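Local coordinates for avirulence protein AVRPPH3 (Pseudomonas syringae pv. phaseolicola, PDB 1UKF) that acts as a papain-like cysteine protease of peptidase family C58, needed during infection of bean and Arabidopsis plant cells, at residues Ser102-Ser116 with Arg157-Asp169. Residues are numbered along the deposited sequence; the frame is centred on the assembly and turned at random.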
ATOM      1  N   SER A 102      -1.938  -9.601  16.003  1.00 25.77           N
ATOM      2  CA  SER A 102      -2.096  -8.610  14.948  1.00 23.76           C
ATOM      3  C   SER A 102      -1.962  -7.196  15.510  1.00 22.51           C
ATOM      4  O   SER A 102      -1.692  -6.246  14.774  1.00 21.05           O
ATOM      5  CB  SER A 102      -3.454  -8.785  14.258  1.00 21.12           C
ATOM      6  OG  SER A 102      -4.526  -8.662  15.175  1.00 23.19           O
ATOM      7  N   ALA A 103      -2.149  -7.059  16.818  1.00 21.84           N
ATOM      8  CA  ALA A 103      -2.026  -5.757  17.460  1.00 21.35           C
ATOM      9  C   ALA A 103      -0.560  -5.346  17.448  1.00 21.69           C
ATOM     10  O   ALA A 103      -0.236  -4.185  17.206  1.00 19.73           O
ATOM     11  CB  ALA A 103      -2.543  -5.821  18.891  1.00 22.00           C
ATOM     12  N   GLN A 104       0.324  -6.307  17.706  1.00 21.92           N
ATOM     13  CA  GLN A 104       1.758  -6.039  17.716  1.00 22.85           C
ATOM     14  C   GLN A 104       2.226  -5.633  16.325  1.00 21.95           C
ATOM     15  O   GLN A 104       2.962  -4.657  16.168  1.00 21.77           O
ATOM     16  CB  GLN A 104       2.535  -7.277  18.174  1.00 25.28           C
ATOM     17  CG  GLN A 104       4.038  -7.055  18.268  1.00 28.81           C
ATOM     18  CD  GLN A 104       4.797  -8.310  18.654  1.00 30.18           C
ATOM     19  OE1 GLN A 104       4.533  -8.917  19.691  1.00 31.74           O
ATOM     20  NE2 GLN A 104       5.753  -8.703  17.819  1.00 31.65           N
ATOM     21  N   LEU A 105       1.802  -6.387  15.315  1.00 21.11           N
ATOM     22  CA  LEU A 105       2.174  -6.092  13.937  1.00 19.66           C
ATOM     23  C   LEU A 105       1.665  -4.704  13.565  1.00 17.61           C
ATOM     24  O   LEU A 105       2.407  -3.883  13.025  1.00 16.89           O
ATOM     25  CB  LEU A 105       1.582  -7.141  12.991  1.00 20.62           C
ATOM     26  CG  LEU A 105       1.767  -6.915  11.487  1.00 21.58           C
ATOM     27  CD1 LEU A 105       3.241  -6.744  11.165  1.00 22.46           C
ATOM     28  CD2 LEU A 105       1.183  -8.093  10.722  1.00 22.28           C
ATOM     29  N   GLY A 106       0.394  -4.452  13.864  1.00 16.61           N
ATOM     30  CA  GLY A 106      -0.196  -3.160  13.565  1.00 16.95           C
ATOM     31  C   GLY A 106       0.530  -2.027  14.264  1.00 17.35           C
ATOM     32  O   GLY A 106       0.712  -0.955  13.692  1.00 18.56           O
ATOM     33  N   GLN A 107       0.948  -2.263  15.503  1.00 17.00           N
ATOM     34  CA  GLN A 107       1.658  -1.251  16.275  1.00 18.17           C
ATOM     35  C   GLN A 107       3.024  -0.932  15.675  1.00 15.68           C
ATOM     36  O   GLN A 107       3.385   0.237  15.524  1.00 15.68           O
ATOM     37  CB  GLN A 107       1.833  -1.715  17.723  1.00 20.28           C
ATOM     38  CG  GLN A 107       2.634  -0.752  18.586  1.00 24.26           C
ATOM     39  CD  GLN A 107       2.019   0.632  18.635  1.00 26.39           C
ATOM     40  OE1 GLN A 107       0.883   0.804  19.080  1.00 29.47           O
ATOM     41  NE2 GLN A 107       2.767   1.628  18.173  1.00 26.70           N
ATOM     42  N   THR A 108       3.782  -1.970  15.338  1.00 15.34           N
ATOM     43  CA  THR A 108       5.107  -1.778  14.763  1.00 14.93           C
ATOM     44  C   THR A 108       5.025  -1.036  13.436  1.00 14.75           C
ATOM     45  O   THR A 108       5.771  -0.085  13.201  1.00 16.63           O
ATOM     46  CB  THR A 108       5.823  -3.125  14.543  1.00 15.75           C
ATOM     47  OG1 THR A 108       5.952  -3.800  15.801  1.00 18.26           O
ATOM     48  CG2 THR A 108       7.206  -2.904  13.949  1.00 16.46           C
ATOM     49  N   VAL A 109       4.117  -1.468  12.569  1.00 13.96           N
ATOM     50  CA  VAL A 109       3.960  -0.825  11.272  1.00 14.06           C
ATOM     51  C   VAL A 109       3.478   0.615  11.438  1.00 13.51           C
ATOM     52  O   VAL A 109       3.957   1.518  10.758  1.00 13.95           O
ATOM     53  CB  VAL A 109       2.973  -1.613  10.377  1.00 11.87           C
ATOM     54  CG1 VAL A 109       2.730  -0.858   9.074  1.00 15.04           C
ATOM     55  CG2 VAL A 109       3.541  -2.996  10.078  1.00 14.02           C
ATOM     56  N   ALA A 110       2.538   0.830  12.354  1.00 13.86           N
ATOM     57  CA  ALA A 110       2.013   2.169  12.600  1.00 13.96           C
ATOM     58  C   ALA A 110       3.122   3.114  13.053  1.00 15.04           C
ATOM     59  O   ALA A 110       3.168   4.275  12.646  1.00 15.30           O
ATOM     60  CB  ALA A 110       0.913   2.116  13.653  1.00 14.71           C
ATOM     61  N   HIS A 111       4.015   2.618  13.902  1.00 15.80           N
ATOM     62  CA  HIS A 111       5.118   3.437  14.388  1.00 17.39           C
ATOM     63  C   HIS A 111       5.992   3.881  13.222  1.00 16.92           C
ATOM     64  O   HIS A 111       6.567   4.972  13.239  1.00 17.44           O
ATOM     65  CB  HIS A 111       5.965   2.654  15.392  1.00 18.79           C
ATOM     66  CG  HIS A 111       7.175   3.397  15.866  1.00 21.05           C
ATOM     67  ND1 HIS A 111       7.096   4.565  16.593  1.00 22.35           N
ATOM     68  CD2 HIS A 111       8.495   3.142  15.706  1.00 23.22           C
ATOM     69  CE1 HIS A 111       8.316   4.997  16.861  1.00 22.81           C
ATOM     70  NE2 HIS A 111       9.182   4.152  16.334  1.00 23.71           N
ATOM     71  N   ASP A 112       6.083   3.034  12.201  1.00 15.20           N
ATOM     72  CA  ASP A 112       6.899   3.350  11.036  1.00 15.03           C
ATOM     73  C   ASP A 112       6.201   4.249  10.018  1.00 13.53           C
ATOM     74  O   ASP A 112       6.825   5.145   9.451  1.00 14.95           O
ATOM     75  CB  ASP A 112       7.333   2.070  10.307  1.00 15.52           C
ATOM     76  CG  ASP A 112       8.156   1.140  11.177  1.00 16.49           C
ATOM     77  OD1 ASP A 112       8.985   1.633  11.969  1.00 18.95           O
ATOM     78  OD2 ASP A 112       7.984  -0.092  11.049  1.00 17.27           O
ATOM     79  N   VAL A 113       4.909   4.019   9.800  1.00 11.71           N
ATOM     80  CA  VAL A 113       4.177   4.766   8.784  1.00 11.96           C
ATOM     81  C   VAL A 113       3.306   5.928   9.232  1.00 10.77           C
ATOM     82  O   VAL A 113       3.036   6.835   8.443  1.00 12.06           O
ATOM     83  CB  VAL A 113       3.309   3.802   7.927  1.00 11.26           C
ATOM     84  CG1 VAL A 113       4.170   2.651   7.423  1.00 12.40           C
ATOM     85  CG2 VAL A 113       2.130   3.274   8.737  1.00 12.66           C
ATOM     86  N   ALA A 114       2.864   5.906  10.484  1.00 12.03           N
ATOM     87  CA  ALA A 114       2.019   6.974  10.996  1.00 12.93           C
ATOM     88  C   ALA A 114       2.832   8.093  11.640  1.00 13.67           C
ATOM     89  O   ALA A 114       2.670   8.392  12.824  1.00 16.29           O
ATOM     90  CB  ALA A 114       1.013   6.413  11.993  1.00 14.93           C
ATOM     91  N   GLN A 115       3.718   8.698  10.856  1.00 13.28           N
ATOM     92  CA  GLN A 115       4.539   9.815  11.316  1.00 12.49           C
ATOM     93  C   GLN A 115       4.290  10.915  10.289  1.00 11.97           C
ATOM     94  O   GLN A 115       4.315  10.667   9.082  1.00 11.97           O
ATOM     95  CB  GLN A 115       6.025   9.437  11.340  1.00 13.26           C
ATOM     96  CG  GLN A 115       6.349   8.205  12.183  1.00 16.84           C
ATOM     97  CD  GLN A 115       6.199   8.429  13.680  1.00 18.17           C
ATOM     98  OE1 GLN A 115       6.251   7.479  14.465  1.00 21.56           O
ATOM     99  NE2 GLN A 115       6.026   9.681  14.084  1.00 15.66           N
ATOM    100  N   SER A 116       4.040  12.126  10.767  1.00 11.91           N
ATOM    101  CA  SER A 116       3.749  13.239   9.879  1.00 11.77           C
ATOM    102  C   SER A 116       4.729  13.384   8.719  1.00 11.87           C
ATOM    103  O   SER A 116       5.948  13.334   8.905  1.00 12.58           O
ATOM    104  CB  SER A 116       3.695  14.542  10.679  1.00 13.54           C
ATOM    105  OG  SER A 116       3.223  15.599   9.869  1.00 15.57           O
ATOM    106  N   ARG A 157      -3.212   9.772  13.863  1.00 12.57           N
ATOM    107  CA  ARG A 157      -1.983   9.001  13.979  1.00 11.94           C
ATOM    108  C   ARG A 157      -2.142   8.084  15.196  1.00 11.65           C
ATOM    109  O   ARG A 157      -1.649   6.958  15.208  1.00 12.99           O
ATOM    110  CB  ARG A 157      -0.768   9.922  14.160  1.00 11.94           C
ATOM    111  CG  ARG A 157      -0.556  10.916  13.024  1.00 12.99           C
ATOM    112  CD  ARG A 157       0.875  11.451  12.989  1.00 13.04           C
ATOM    113  NE  ARG A 157       1.318  12.040  14.251  1.00 13.00           N
ATOM    114  CZ  ARG A 157       1.476  13.344  14.469  1.00 13.05           C
ATOM    115  NH1 ARG A 157       1.218  14.226  13.513  1.00 14.89           N
ATOM    116  NH2 ARG A 157       1.928  13.763  15.643  1.00 13.72           N
ATOM    117  N   SER A 158      -2.861   8.573  16.204  1.00 12.44           N
ATOM    118  CA  SER A 158      -3.101   7.827  17.437  1.00 13.10           C
ATOM    119  C   SER A 158      -3.775   6.474  17.217  1.00 12.74           C
ATOM    120  O   SER A 158      -3.414   5.479  17.847  1.00 14.84           O
ATOM    121  CB  SER A 158      -3.977   8.647  18.396  1.00 13.28           C
ATOM    122  OG  SER A 158      -3.393   9.899  18.709  1.00 13.12           O
ATOM    123  N   ALA A 159      -4.759   6.447  16.322  1.00 13.05           N
ATOM    124  CA  ALA A 159      -5.517   5.228  16.047  1.00 13.13           C
ATOM    125  C   ALA A 159      -4.989   4.377  14.896  1.00 12.78           C
ATOM    126  O   ALA A 159      -5.564   3.336  14.578  1.00 13.80           O
ATOM    127  CB  ALA A 159      -6.978   5.586  15.798  1.00 14.19           C
ATOM    128  N   ALA A 160      -3.895   4.806  14.278  1.00 12.16           N
ATOM    129  CA  ALA A 160      -3.322   4.059  13.165  1.00 10.45           C
ATOM    130  C   ALA A 160      -3.071   2.582  13.501  1.00 12.40           C
ATOM    131  O   ALA A 160      -3.285   1.713  12.663  1.00 11.53           O
ATOM    132  CB  ALA A 160      -2.030   4.722  12.697  1.00 12.20           C
ATOM    133  N   PRO A 161      -2.605   2.279  14.724  1.00 12.55           N
ATOM    134  CA  PRO A 161      -2.368   0.868  15.052  1.00 13.14           C
ATOM    135  C   PRO A 161      -3.638   0.027  14.931  1.00 12.28           C
ATOM    136  O   PRO A 161      -3.588  -1.128  14.509  1.00 14.84           O
ATOM    137  CB  PRO A 161      -1.866   0.929  16.493  1.00 14.49           C
ATOM    138  CG  PRO A 161      -1.157   2.240  16.543  1.00 13.19           C
ATOM    139  CD  PRO A 161      -2.100   3.158  15.795  1.00 14.11           C
ATOM    140  N   GLN A 162      -4.769   0.619  15.311  1.00 12.86           N
ATOM    141  CA  GLN A 162      -6.057  -0.064  15.262  1.00 13.46           C
ATOM    142  C   GLN A 162      -6.499  -0.277  13.823  1.00 14.82           C
ATOM    143  O   GLN A 162      -7.050  -1.322  13.483  1.00 14.03           O
ATOM    144  CB  GLN A 162      -7.107   0.744  16.019  1.00 14.25           C
ATOM    145  N   LEU A 163      -6.261   0.721  12.980  1.00 13.57           N
ATOM    146  CA  LEU A 163      -6.630   0.627  11.575  1.00 13.68           C
ATOM    147  C   LEU A 163      -5.805  -0.459  10.892  1.00 12.83           C
ATOM    148  O   LEU A 163      -6.347  -1.314  10.195  1.00 12.80           O
ATOM    149  CB  LEU A 163      -6.419   1.980  10.883  1.00 13.31           C
ATOM    150  CG  LEU A 163      -6.479   2.045   9.352  1.00 13.90           C
ATOM    151  CD1 LEU A 163      -7.666   1.254   8.821  1.00 15.58           C
ATOM    152  CD2 LEU A 163      -6.566   3.505   8.926  1.00 14.00           C
ATOM    153  N   ILE A 164      -4.494  -0.441  11.106  1.00 12.95           N
ATOM    154  CA  ILE A 164      -3.637  -1.442  10.491  1.00 13.56           C
ATOM    155  C   ILE A 164      -3.966  -2.845  11.004  1.00 13.64           C
ATOM    156  O   ILE A 164      -4.006  -3.796  10.223  1.00 12.72           O
ATOM    157  CB  ILE A 164      -2.152  -1.114  10.730  1.00 12.83           C
ATOM    158  CG1 ILE A 164      -1.841   0.256  10.120  1.00 14.31           C
ATOM    159  CG2 ILE A 164      -1.267  -2.191  10.103  1.00 14.72           C
ATOM    160  CD1 ILE A 164      -0.441   0.752  10.387  1.00 16.57           C
ATOM    161  N   LYS A 165      -4.206  -2.984  12.306  1.00 13.51           N
ATOM    162  CA  LYS A 165      -4.554  -4.292  12.852  1.00 14.09           C
ATOM    163  C   LYS A 165      -5.832  -4.776  12.171  1.00 13.91           C
ATOM    164  O   LYS A 165      -5.954  -5.949  11.819  1.00 13.29           O
ATOM    165  CB  LYS A 165      -4.776  -4.211  14.366  1.00 15.18           C
ATOM    166  CG  LYS A 165      -5.161  -5.545  14.999  1.00 15.85           C
ATOM    167  CD  LYS A 165      -5.388  -5.407  16.499  1.00 19.34           C
ATOM    168  CE  LYS A 165      -5.601  -6.764  17.159  1.00 21.11           C
ATOM    169  NZ  LYS A 165      -6.791  -7.482  16.619  1.00 21.84           N
ATOM    170  N   GLY A 166      -6.783  -3.864  11.989  1.00 12.92           N
ATOM    171  CA  GLY A 166      -8.034  -4.218  11.344  1.00 13.03           C
ATOM    172  C   GLY A 166      -7.829  -4.753   9.938  1.00 12.64           C
ATOM    173  O   GLY A 166      -8.495  -5.702   9.522  1.00 13.43           O
ATOM    174  N   LEU A 167      -6.904  -4.147   9.199  1.00 11.77           N
ATOM    175  CA  LEU A 167      -6.623  -4.581   7.839  1.00 11.75           C
ATOM    176  C   LEU A 167      -6.013  -5.980   7.853  1.00 13.14           C
ATOM    177  O   LEU A 167      -6.387  -6.838   7.055  1.00 12.56           O
ATOM    178  CB  LEU A 167      -5.668  -3.597   7.159  1.00 13.48           C
ATOM    179  CG  LEU A 167      -5.558  -3.760   5.643  1.00 12.67           C
ATOM    180  CD1 LEU A 167      -6.915  -3.491   5.006  1.00 15.19           C
ATOM    181  CD2 LEU A 167      -4.521  -2.796   5.089  1.00 15.45           C
ATOM    182  N   ILE A 168      -5.070  -6.208   8.760  1.00 13.38           N
ATOM    183  CA  ILE A 168      -4.437  -7.514   8.868  1.00 13.73           C
ATOM    184  C   ILE A 168      -5.478  -8.576   9.221  1.00 14.18           C
ATOM    185  O   ILE A 168      -5.506  -9.650   8.619  1.00 14.00           O
ATOM    186  CB  ILE A 168      -3.336  -7.521   9.951  1.00 14.14           C
ATOM    187  CG1 ILE A 168      -2.221  -6.547   9.563  1.00 16.41           C
ATOM    188  CG2 ILE A 168      -2.773  -8.933  10.120  1.00 15.35           C
ATOM    189  CD1 ILE A 168      -1.528  -6.884   8.258  1.00 21.32           C
ATOM    190  N   ASP A 169      -6.335  -8.275  10.193  1.00 14.32           N
ATOM    191  CA  ASP A 169      -7.363  -9.226  10.602  1.00 15.27           C
ATOM    192  C   ASP A 169      -8.328  -9.506   9.459  1.00 15.01           C
ATOM    193  O   ASP A 169      -8.829 -10.623   9.318  1.00 15.59           O
ATOM    194  CB  ASP A 169      -8.141  -8.706  11.813  1.00 16.37           C
ATOM    195  CG  ASP A 169      -7.287  -8.611  13.060  1.00 18.24           C
ATOM    196  OD1 ASP A 169      -6.316  -9.387  13.183  1.00 20.23           O
ATOM    197  OD2 ASP A 169      -7.600  -7.767  13.923  1.00 20.78           O
TER
HETATM  198  O   HOH W   1      -2.613  -2.359  17.008  1.00 24.94           O
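Ile164 plugs a knob-into-hole site made by Gly106, Val109, Ala110 and Val113, where segments 102-113 and 160-169 of two helices pack against the antiparallel sheet of this papain-like fold. The axes of these segments approach to 7.7 Å with N-to-C directions 127° apart, a spacing that small residues make possible. Glycine suits position 106 because the backbone of Pro161 and Lys165 comes close here; the bare Gly106 CA receives Ile164 CG2 at 3.8 Å. Ile164 extends its other branch (chi2 175°) over the backbone of Ala110, CD1 lying 3.6 Å from Ala110 N and touching methyls of both Val109 and Val113, the latter met tip to tip. Alanines keep the separation short further along: Ala114 CB touches Ala160 CB at 3.6 Å, and the flat flank of the Pro161 ring lies against Ala110 CB. At the other end Leu105 CD2 and Ile168 CD1 meet with their chains crossed at about a right angle, and Ile168 lies about 9 Å, between side chains, from the active-site residues His132 and Asp147. On the outer side Ser102 OG donates to the syn lone pair of Asp169 OD1 at 2.8 Å and accepts a weak bond from Lys165 NZ. Lys165, extended until it bends at chi4 (-61°), also forms a salt bridge from NZ to Asp169 OD2. One water joins Ala103 O and, weakly, Pro161 O. The contact thus pairs close apolar packing with a polar rim in which the lysine probably offsets the aspartate's charge while one serine hydroxyl links both to the neighbouring helix.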